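Local coordinates for 3-oxoacyl-(acyl-carrier protein) synthase II (Thermus thermophilus, PDB 1J3N) that catalyses, as a homodimeric beta-ketoacyl-ACP synthase of the thiolase superfamily, the condensation of acyl groups with malonyl-ACP that lengthens fatty acid chains, at residues 142-145 with 146-150; 207-210 with 211-214; 239-242 with 243-247; 321-324 with 325-329. All coordinates share one frame; numbering follows the deposited sequence.

Interaction 1 of 4, residues 142-145 with 146-150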
loop_
_atom_site.group_PDB
_atom_site.type_symbol
_atom_site.label_atom_id
_atom_site.label_comp_id
_atom_site.label_asym_id
_atom_site.label_seq_id
_atom_site.Cartn_x
_atom_site.Cartn_y
_atom_site.Cartn_z
ATOM N N ALA A 142 -1.377 11.559 -1.388
ATOM C CA ALA A 142 -0.623 12.776 -1.116
ATOM C C ALA A 142 -1.175 14.001 -1.834
ATOM O O ALA A 142 -1.311 15.070 -1.236
ATOM C CB ALA A 142 0.842 12.577 -1.501
ATOM N N HIS A 143 -1.477 13.862 -3.120
ATOM C CA HIS A 143 -1.996 14.994 -3.866
ATOM C C HIS A 143 -3.362 15.434 -3.392
ATOM O O HIS A 143 -3.674 16.622 -3.418
ATOM C CB HIS A 143 -2.015 14.686 -5.365
ATOM C CG HIS A 143 -0.745 15.058 -6.054
ATOM N ND1 HIS A 143 -0.343 16.370 -6.200
ATOM C CD2 HIS A 143 0.247 14.298 -6.572
ATOM C CE1 HIS A 143 0.843 16.401 -6.779
ATOM N NE2 HIS A 143 1.224 15.157 -7.014
ATOM N N ILE A 144 -4.182 14.483 -2.948
ATOM C CA ILE A 144 -5.504 14.832 -2.454
ATOM C C ILE A 144 -5.367 15.579 -1.130
ATOM O O ILE A 144 -6.052 16.581 -0.896
ATOM C CB ILE A 144 -6.381 13.570 -2.272
ATOM C CG1 ILE A 144 -6.776 13.012 -3.653
ATOM C CG2 ILE A 144 -7.616 13.911 -1.461
ATOM C CD1 ILE A 144 -7.251 11.552 -3.632
ATOM N N ALA A 145 -4.481 15.089 -0.265
ATOM C CA ALA A 145 -4.240 15.722 1.030
ATOM C C ALA A 145 -3.697 17.137 0.851
ATOM O O ALA A 145 -4.077 18.059 1.584
ATOM C CB ALA A 145 -3.256 14.894 1.846
ATOM N N MET A 146 -2.804 17.302 -0.119
ATOM C CA MET A 146 -2.202 18.604 -0.389
ATOM C C MET A 146 -3.191 19.607 -0.968
ATOM O O MET A 146 -3.211 20.775 -0.574
ATOM C CB MET A 146 -1.018 18.449 -1.340
ATOM C CG MET A 146 0.152 17.687 -0.739
ATOM S SD MET A 146 1.597 17.659 -1.803
ATOM C CE MET A 146 1.209 16.325 -2.912
ATOM N N ARG A 147 -4.025 19.143 -1.890
ATOM C CA ARG A 147 -4.998 20.011 -2.531
ATOM C C ARG A 147 -6.012 20.615 -1.565
ATOM O O ARG A 147 -6.373 21.786 -1.694
ATOM C CB ARG A 147 -5.750 19.248 -3.629
ATOM C CG ARG A 147 -6.598 20.156 -4.510
ATOM C CD ARG A 147 -7.404 19.402 -5.560
ATOM N NE ARG A 147 -7.991 20.341 -6.511
ATOM C CZ ARG A 147 -8.922 20.036 -7.410
ATOM N NH1 ARG A 147 -9.397 18.801 -7.494
ATOM N NH2 ARG A 147 -9.371 20.971 -8.238
ATOM N N TYR A 148 -6.464 19.815 -0.602
ATOM C CA TYR A 148 -7.467 20.261 0.361
ATOM C C TYR A 148 -6.951 20.580 1.764
ATOM O O TYR A 148 -7.706 21.048 2.608
ATOM C CB TYR A 148 -8.580 19.213 0.459
ATOM C CG TYR A 148 -9.269 18.927 -0.859
ATOM C CD1 TYR A 148 -9.979 19.925 -1.532
ATOM C CD2 TYR A 148 -9.209 17.664 -1.435
ATOM C CE1 TYR A 148 -10.610 19.661 -2.750
ATOM C CE2 TYR A 148 -9.835 17.393 -2.644
ATOM C CZ TYR A 148 -10.533 18.394 -3.298
ATOM O OH TYR A 148 -11.151 18.116 -4.497
ATOM N N GLY A 149 -5.674 20.325 2.013
ATOM C CA GLY A 149 -5.104 20.606 3.319
ATOM C C GLY A 149 -5.517 19.627 4.407
ATOM O O GLY A 149 -5.501 19.973 5.588
ATOM N N PHE A 150 -5.895 18.412 4.014
ATOM C CA PHE A 150 -6.304 17.388 4.969
ATOM C C PHE A 150 -5.049 16.839 5.631
ATOM O O PHE A 150 -4.212 16.221 4.968
ATOM C CB PHE A 150 -7.051 16.254 4.258
ATOM C CG PHE A 150 -8.314 16.686 3.547
ATOM C CD1 PHE A 150 -9.116 17.700 4.062
ATOM C CD2 PHE A 150 -8.743 16.014 2.405
ATOM C CE1 PHE A 150 -10.319 18.040 3.465
ATOM C CE2 PHE A 150 -9.950 16.339 1.791
ATOM C CZ PHE A 150 -10.745 17.355 2.319
#

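Interaction 2 of 4, residues 207-210 with 211-214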
loop_
_atom_site.group_PDB
_atom_site.type_symbol
_atom_site.label_atom_id
_atom_site.label_comp_id
_atom_site.label_asym_id
_atom_site.label_seq_id
_atom_site.Cartn_x
_atom_site.Cartn_y
_atom_site.Cartn_z
ATOM N N SER A 207 -8.990 -11.066 -22.586
ATOM C CA SER A 207 -9.879 -11.569 -23.621
ATOM C C SER A 207 -9.340 -11.122 -24.974
ATOM O O SER A 207 -8.847 -10.004 -25.113
ATOM C CB SER A 207 -11.292 -11.010 -23.415
ATOM O OG SER A 207 -12.104 -11.237 -24.555
ATOM N N THR A 208 -9.426 -11.995 -25.973
ATOM C CA THR A 208 -8.944 -11.658 -27.311
ATOM C C THR A 208 -10.083 -11.449 -28.299
ATOM O O THR A 208 -9.886 -11.564 -29.508
ATOM C CB THR A 208 -8.014 -12.762 -27.874
ATOM O OG1 THR A 208 -8.694 -14.028 -27.840
ATOM C CG2 THR A 208 -6.730 -12.842 -27.056
ATOM N N ARG A 209 -11.271 -11.134 -27.790
ATOM C CA ARG A 209 -12.429 -10.928 -28.655
ATOM C C ARG A 209 -12.463 -9.526 -29.269
ATOM O O ARG A 209 -13.428 -8.774 -29.109
ATOM C CB ARG A 209 -13.709 -11.185 -27.864
ATOM C CG ARG A 209 -14.936 -11.405 -28.721
ATOM C CD ARG A 209 -16.018 -12.127 -27.933
ATOM N NE ARG A 209 -15.480 -13.306 -27.254
ATOM C CZ ARG A 209 -16.224 -14.255 -26.689
ATOM N NH1 ARG A 209 -17.549 -14.172 -26.719
ATOM N NH2 ARG A 209 -15.641 -15.285 -26.086
ATOM N N ASN A 210 -11.410 -9.180 -29.997
ATOM C CA ASN A 210 -11.332 -7.862 -30.610
ATOM C C ASN A 210 -12.507 -7.533 -31.530
ATOM O O ASN A 210 -12.888 -6.368 -31.661
ATOM C CB ASN A 210 -10.006 -7.728 -31.361
ATOM C CG ASN A 210 -8.810 -7.912 -30.448
ATOM O OD1 ASN A 210 -8.698 -7.238 -29.423
ATOM N ND2 ASN A 210 -7.915 -8.827 -30.808
ATOM N N GLU A 211 -13.089 -8.564 -32.145
ATOM C CA GLU A 211 -14.216 -8.392 -33.067
ATOM C C GLU A 211 -15.496 -7.857 -32.416
ATOM O O GLU A 211 -16.278 -7.168 -33.070
ATOM C CB GLU A 211 -14.527 -9.715 -33.788
ATOM C CG GLU A 211 -14.901 -10.869 -32.865
ATOM C CD GLU A 211 -13.698 -11.650 -32.366
ATOM O OE1 GLU A 211 -12.593 -11.073 -32.273
ATOM O OE2 GLU A 211 -13.861 -12.850 -32.051
ATOM N N GLU A 212 -15.720 -8.174 -31.143
ATOM C CA GLU A 212 -16.910 -7.694 -30.439
ATOM C C GLU A 212 -16.512 -7.142 -29.069
ATOM O O GLU A 212 -16.691 -7.800 -28.037
ATOM C CB GLU A 212 -17.919 -8.830 -30.266
ATOM C CG GLU A 212 -18.232 -9.566 -31.548
ATOM C CD GLU A 212 -19.197 -10.716 -31.340
ATOM O OE1 GLU A 212 -18.971 -11.522 -30.408
ATOM O OE2 GLU A 212 -20.174 -10.815 -32.116
ATOM N N PRO A 213 -15.985 -5.907 -29.043
ATOM C CA PRO A 213 -15.553 -5.261 -27.803
ATOM C C PRO A 213 -16.569 -5.274 -26.660
ATOM O O PRO A 213 -16.234 -5.650 -25.541
ATOM C CB PRO A 213 -15.208 -3.844 -28.258
ATOM C CG PRO A 213 -14.757 -4.046 -29.678
ATOM C CD PRO A 213 -15.812 -4.994 -30.188
ATOM N N GLU A 214 -17.803 -4.865 -26.936
ATOM C CA GLU A 214 -18.827 -4.820 -25.897
ATOM C C GLU A 214 -19.243 -6.189 -25.369
ATOM O O GLU A 214 -19.870 -6.281 -24.309
ATOM C CB GLU A 214 -20.067 -4.071 -26.404
ATOM C CG GLU A 214 -19.793 -2.634 -26.805
ATOM C CD GLU A 214 -21.056 -1.855 -27.122
ATOM O OE1 GLU A 214 -20.938 -0.662 -27.475
ATOM O OE2 GLU A 214 -22.164 -2.427 -27.015
#

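Interaction 3 of 4, residues 239-242 with 243-247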
loop_
_atom_site.group_PDB
_atom_site.type_symbol
_atom_site.label_atom_id
_atom_site.label_comp_id
_atom_site.label_asym_id
_atom_site.label_seq_id
_atom_site.Cartn_x
_atom_site.Cartn_y
_atom_site.Cartn_z
ATOM N N GLU A 239 -17.482 8.400 6.625
ATOM C CA GLU A 239 -17.697 9.349 7.704
ATOM C C GLU A 239 -18.292 8.689 8.938
ATOM O O GLU A 239 -19.125 7.781 8.836
ATOM C CB GLU A 239 -18.664 10.419 7.186
ATOM C CG GLU A 239 -18.539 11.815 7.755
ATOM C CD GLU A 239 -19.561 12.767 7.126
ATOM O OE1 GLU A 239 -19.869 12.611 5.924
ATOM O OE2 GLU A 239 -20.053 13.673 7.825
ATOM N N ALA A 240 -17.862 9.145 10.106
ATOM C CA ALA A 240 -18.391 8.618 11.353
ATOM C C ALA A 240 -19.871 9.000 11.326
ATOM O O ALA A 240 -20.213 10.121 10.941
ATOM C CB ALA A 240 -17.690 9.274 12.537
ATOM N N TYR A 241 -20.739 8.069 11.708
ATOM C CA TYR A 241 -22.184 8.309 11.708
ATOM C C TYR A 241 -22.578 9.606 12.408
ATOM O O TYR A 241 -23.424 10.359 11.914
ATOM C CB TYR A 241 -22.916 7.154 12.387
ATOM C CG TYR A 241 -24.390 7.423 12.590
ATOM C CD1 TYR A 241 -25.279 7.384 11.519
ATOM C CD2 TYR A 241 -24.892 7.745 13.853
ATOM C CE1 TYR A 241 -26.633 7.658 11.696
ATOM C CE2 TYR A 241 -26.245 8.022 14.040
ATOM C CZ TYR A 241 -27.109 7.977 12.958
ATOM O OH TYR A 241 -28.451 8.258 13.131
ATOM N N GLU A 242 -21.969 9.848 13.566
ATOM C CA GLU A 242 -22.241 11.041 14.357
ATOM C C GLU A 242 -21.925 12.313 13.578
ATOM O O GLU A 242 -22.708 13.268 13.570
ATOM C CB GLU A 242 -21.413 11.006 15.643
ATOM C CG GLU A 242 -21.798 9.886 16.603
ATOM C CD GLU A 242 -23.194 10.056 17.174
ATOM O OE1 GLU A 242 -23.455 11.106 17.800
ATOM O OE2 GLU A 242 -24.028 9.140 17.004
ATOM N N HIS A 243 -20.773 12.324 12.923
ATOM C CA HIS A 243 -20.371 13.487 12.148
ATOM C C HIS A 243 -21.338 13.719 10.989
ATOM O O HIS A 243 -21.625 14.859 10.634
ATOM C CB HIS A 243 -18.943 13.296 11.626
ATOM C CG HIS A 243 -18.393 14.493 10.912
ATOM N ND1 HIS A 243 -18.799 14.858 9.646
ATOM C CD2 HIS A 243 -17.458 15.398 11.283
ATOM C CE1 HIS A 243 -18.134 15.936 9.266
ATOM N NE2 HIS A 243 -17.314 16.283 10.242
ATOM N N ALA A 244 -21.854 12.635 10.416
ATOM C CA ALA A 244 -22.784 12.729 9.300
ATOM C C ALA A 244 -24.143 13.294 9.718
ATOM O O ALA A 244 -24.646 14.229 9.093
ATOM C CB ALA A 244 -22.964 11.356 8.648
ATOM N N LYS A 245 -24.740 12.730 10.766
ATOM C CA LYS A 245 -26.039 13.214 11.220
ATOM C C LYS A 245 -25.983 14.653 11.727
ATOM O O LYS A 245 -26.911 15.426 11.497
ATOM C CB LYS A 245 -26.614 12.309 12.317
ATOM C CG LYS A 245 -27.278 11.025 11.806
ATOM C CD LYS A 245 -28.234 11.273 10.627
ATOM C CE LYS A 245 -29.392 12.213 10.971
ATOM N NZ LYS A 245 -30.433 11.562 11.818
ATOM N N LYS A 246 -24.900 15.007 12.408
ATOM C CA LYS A 246 -24.738 16.352 12.947
ATOM C C LYS A 246 -24.714 17.442 11.878
ATOM O O LYS A 246 -24.967 18.611 12.177
ATOM C CB LYS A 246 -23.463 16.434 13.790
ATOM C CG LYS A 246 -23.196 17.817 14.368
ATOM C CD LYS A 246 -22.184 17.778 15.510
ATOM C CE LYS A 246 -22.692 16.929 16.673
ATOM N NZ LYS A 246 -21.735 16.913 17.824
ATOM N N ARG A 247 -24.406 17.067 10.638
ATOM C CA ARG A 247 -24.369 18.036 9.545
ATOM C C ARG A 247 -25.531 17.805 8.580
ATOM O O ARG A 247 -25.630 18.467 7.548
ATOM C CB ARG A 247 -23.026 17.965 8.795
ATOM C CG ARG A 247 -22.829 16.772 7.860
ATOM C CD ARG A 247 -21.472 16.869 7.133
ATOM N NE ARG A 247 -21.206 15.749 6.222
ATOM C CZ ARG A 247 -21.510 15.732 4.923
ATOM N NH1 ARG A 247 -22.095 16.778 4.348
ATOM N NH2 ARG A 247 -21.227 14.663 4.190
#

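Interaction 4 of 4, residues 321-324 with 325-329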
loop_
_atom_site.group_PDB
_atom_site.type_symbol
_atom_site.label_atom_id
_atom_site.label_comp_id
_atom_site.label_asym_id
_atom_site.label_seq_id
_atom_site.Cartn_x
_atom_site.Cartn_y
_atom_site.Cartn_z
ATOM N N GLY A 321 -24.351 -21.858 1.360
ATOM C CA GLY A 321 -25.114 -23.095 1.248
ATOM C C GLY A 321 -26.505 -22.985 0.644
ATOM O O GLY A 321 -26.663 -22.536 -0.489
ATOM N N ASP A 322 -27.513 -23.400 1.406
ATOM C CA ASP A 322 -28.901 -23.368 0.950
ATOM C C ASP A 322 -29.346 -21.977 0.527
ATOM O O ASP A 322 -30.279 -21.828 -0.267
ATOM C CB ASP A 322 -29.849 -23.855 2.054
ATOM C CG ASP A 322 -29.546 -25.269 2.514
ATOM O OD1 ASP A 322 -29.471 -26.176 1.656
ATOM O OD2 ASP A 322 -29.396 -25.474 3.743
ATOM N N HIS A 323 -28.682 -20.958 1.060
ATOM C CA HIS A 323 -29.042 -19.580 0.750
ATOM C C HIS A 323 -28.506 -19.055 -0.578
ATOM O O HIS A 323 -29.082 -18.138 -1.167
ATOM C CB HIS A 323 -28.577 -18.654 1.869
ATOM C CG HIS A 323 -29.077 -17.254 1.727
ATOM N ND1 HIS A 323 -30.404 -16.920 1.885
ATOM C CD2 HIS A 323 -28.434 -16.105 1.407
ATOM C CE1 HIS A 323 -30.559 -15.626 1.668
ATOM N NE2 HIS A 323 -29.379 -15.109 1.375
ATOM N N ALA A 324 -27.407 -19.638 -1.042
ATOM C CA ALA A 324 -26.781 -19.226 -2.287
ATOM C C ALA A 324 -27.791 -19.127 -3.422
ATOM O O ALA A 324 -27.725 -18.216 -4.249
ATOM C CB ALA A 324 -25.671 -20.212 -2.656
ATOM N N LYS A 325 -28.731 -20.067 -3.446
ATOM C CA LYS A 325 -29.756 -20.119 -4.476
ATOM C C LYS A 325 -30.747 -18.957 -4.391
ATOM O O LYS A 325 -31.479 -18.683 -5.347
ATOM C CB LYS A 325 -30.499 -21.462 -4.388
ATOM C CG LYS A 325 -29.583 -22.679 -4.562
ATOM C CD LYS A 325 -30.313 -24.009 -4.374
ATOM C CE LYS A 325 -30.789 -24.192 -2.939
ATOM N NZ LYS A 325 -31.391 -25.535 -2.707
ATOM N N ARG A 326 -30.762 -18.267 -3.257
ATOM C CA ARG A 326 -31.680 -17.148 -3.071
ATOM C C ARG A 326 -30.967 -15.804 -3.237
ATOM O O ARG A 326 -31.588 -14.744 -3.175
ATOM C CB ARG A 326 -32.326 -17.233 -1.683
ATOM C CG ARG A 326 -33.704 -16.591 -1.602
ATOM C CD ARG A 326 -34.521 -17.167 -0.447
ATOM N NE ARG A 326 -33.935 -16.859 0.854
ATOM C CZ ARG A 326 -34.456 -17.235 2.018
ATOM N NH1 ARG A 326 -35.578 -17.943 2.051
ATOM N NH2 ARG A 326 -33.858 -16.897 3.152
ATOM N N LEU A 327 -29.659 -15.863 -3.457
ATOM C CA LEU A 327 -28.853 -14.661 -3.628
ATOM C C LEU A 327 -28.980 -14.097 -5.029
ATOM O O LEU A 327 -29.412 -14.782 -5.949
ATOM C CB LEU A 327 -27.370 -14.971 -3.400
ATOM C CG LEU A 327 -26.781 -15.284 -2.029
ATOM C CD1 LEU A 327 -25.386 -15.857 -2.223
ATOM C CD2 LEU A 327 -26.740 -14.028 -1.175
ATOM N N MET A 328 -28.599 -12.837 -5.175
ATOM C CA MET A 328 -28.582 -12.182 -6.474
ATOM C C MET A 328 -27.127 -11.775 -6.610
ATOM O O MET A 328 -26.570 -11.151 -5.705
ATOM C CB MET A 328 -29.474 -10.937 -6.499
ATOM C CG MET A 328 -30.958 -11.234 -6.604
ATOM S SD MET A 328 -31.926 -9.728 -6.799
ATOM C CE MET A 328 -31.912 -9.123 -5.092
ATOM N N VAL A 329 -26.505 -12.147 -7.721
ATOM C CA VAL A 329 -25.105 -11.826 -7.935
ATOM C C VAL A 329 -24.939 -11.169 -9.297
ATOM O O VAL A 329 -25.480 -11.651 -10.293
ATOM C CB VAL A 329 -24.227 -13.114 -7.885
ATOM C CG1 VAL A 329 -22.747 -12.749 -7.881
ATOM C CG2 VAL A 329 -24.572 -13.945 -6.653
HETATM O O HOH W 1 -28.713 -17.221 -6.892
#

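Interaction 1 of 4, residues 142-145 with 146-150
Met146 carries CG anti to its carbonyl carbon, chi1 -67°, and then bends at SD with chi3 -82°. These turns lead its methyl back along the helix to His143 and Ala142. CE lies over one face of the His143 imidazole, offset toward the rim. CE of Met146 is 3.8 Å from the centroid of the His143 ring, a CH-pi contact, and its closest ring atom is ND1. The same methyl, CE of Met146, rests 4.0 Å from CB of Ala142. The sulfur stands farther off and oblique to the ring. Were Met146 replaced by an alanine, this face of His143 would probably lose its methyl cover and the ring would be freer to turn. The backbone is the last turn of helix 139-148, which borders the dimer interface here. Met146 N bonds to Ala142 O at 2.9 Å, and Arg147 N and Tyr148 N continue the i to i+4 pattern. Gly149 then takes positive phi and ends the helix. Ala145 O receives two weak bonds, from the N atoms of Gly149 and Phe150. Away from the methionine, CG2 of Ile144 meets CD2 of Tyr148 at 4.1 Å. CB of Tyr148 sits 3.3 Å above the plane of the Phe150 ring, over its centre. Ile144 and Phe150 pack on strands 98-103 and 182-189. His143 touches Ile267 of the second subunit, and Met146 touches His266 of that subunit.

Interaction 2 of 4, residues 207-210 with 211-214
Arg209 and Glu212 are the ends of a type I beta turn, closed by Glu212 N bonding to Arg209 O at 3.1 Å, and an inverse gamma turn centred on Arg209 overlaps its start. The Glu211 side chain folds back over the first half of the turn. Its CG sits between the backbone N and the carbonyl carbon, chi1 60°, and the chain bends again at chi2. This brings OE2 of Glu211 to 3.8 Å from CG of Arg209. Glu212 reaches the same arginine farther along, with OE1 of Glu212 3.9 Å from CD of Arg209. Both carboxylates thus lie beside the aliphatic part of the arginine. At Asn210 the contact is with the proline: CG and CD of Pro213 each lie 3.6 Å from Asn210 O, close to the short helix 213-216. The Asn210 amide bonds to the backbone of Arg47 and Pro45, which ties the turn to the segment before strand 48-50. The guanidinium of Arg209 is directed to Ser223 and Asp225, through weak contacts. The charged atoms do not pair within the turn. NE of Arg209 is 5.1 Å from OE2 of Glu211, and NH1 of Arg209 is 4.8 Å from OE1 of Glu212. Any attraction between these charges is therefore probably weak and softened by solvent at this surface.

Interaction 3 of 4, residues 239-242 with 243-247
Glu239 points its CB toward the helix that follows it in the chain, and its side chain runs extended beyond CG. CG of Glu239 passes 3.6 Å from ND1 of His243. The carboxylate then splits its work between two residues. OE2 of Glu239 accepts from His243 ND1 at 2.5 Å, a short bond on the anti side, tilted out of the carboxylate plane. The oxygen lies near the plane of the imidazole, and the carboxylate and ring planes are 74° apart. OE2 of Glu239 also takes NE of Arg247 at 2.9 Å, on the syn side and slightly out of the plane. OE1 of Glu239 uses its syn lone pair for NH2 of Arg247, at 3.0 Å. Carboxylate and guanidinium are nearly coplanar, 16° apart, in a side-on salt bridge with one strong bond to each oxygen. Thr7 adds another bond to OE1. This buried carboxylate is thus gripped from several directions, and the positive guanidinium probably favours its ionised form. Arg247 bonds through NH1 to Ala86 O, which ties the bridge to the end of helix 70-86. Tyr241 and Lys245 lie side by side, with CG of Lys245 3.3 Å from CZ of Tyr241. The arrangement is a tight strand-to-helix junction: Ala240 is the N-cap residue, and the last side chain of strand 232-240 before it binds both a helical residue and Arg247, farther along the chain.

Interaction 4 of 4, residues 321-324 with 325-329
His323 meets Arg326 and Leu327 with two different parts of its ring, and its side chain crosses each of theirs at about a right angle. CG of His323 is anti to the backbone N, chi1 -172°, which swings the imidazole over the turn that follows. NH2 of Arg326 stands at the ring edge, and the imidazole and guanidinium planes are 84° apart. This is a van der Waals contact, with NH2 of Arg326 3.7 Å from ND1 of His323. The Arg326 chain bends at chi3 to come back to this position. On the other flank, CD2 of Leu327 touches CD2 of His323 at 3.7 Å. NE2 of His323 bonds to Val295 O, which fixes the rotation of the ring. With an alanine in place of His323, Val295 O is likely to lose this donor, and CD2 of Leu327 its ring neighbour. The segment is the link from helix 306-324 to strand 328-330, in the second half of the beta-alpha-beta crossover that starts at strand 297-299. Chain reversal is made by a type I turn from Ala324 to Leu327. Leu327 N bonds to Ala324 O at 3.1 Å, and just before it Arg326 N bonds to His323 O at 2.7 Å. A water bridges the turn, donating to Ala324 O and, at 2.7 Å, to Leu327 O. CD1 of Leu327 lies 3.6 Å from CA of Ala324, and the leucine also packs against Ile316 and Phe320 of the helix. At the exposed side, CE of Lys325 comes within 3.6 Å of Asp322 O.

In the fold
From the N terminus the four contacts come in series, and none nests within or crosses another. Each is local, within one continuous run of eight or nine residues. Interaction 1 ends helix 139-148 at the dimer interface. Interaction 2 closes the turn that leads into helix 213-216, on the opposite side of the chain's centre, with about 39 Å between the two centres. Interaction 3 joins strand 232-240 to helix 241-246, and its nearest atoms are about 10 Å from those of interaction 1. Interaction 4 passes from helix 306-324 into strand 328-330, in the C-terminal beta-ketoacyl synthase domain. Interactions 3 and 4 reach the same mixed beta-sheet, their centres about 34 Å apart.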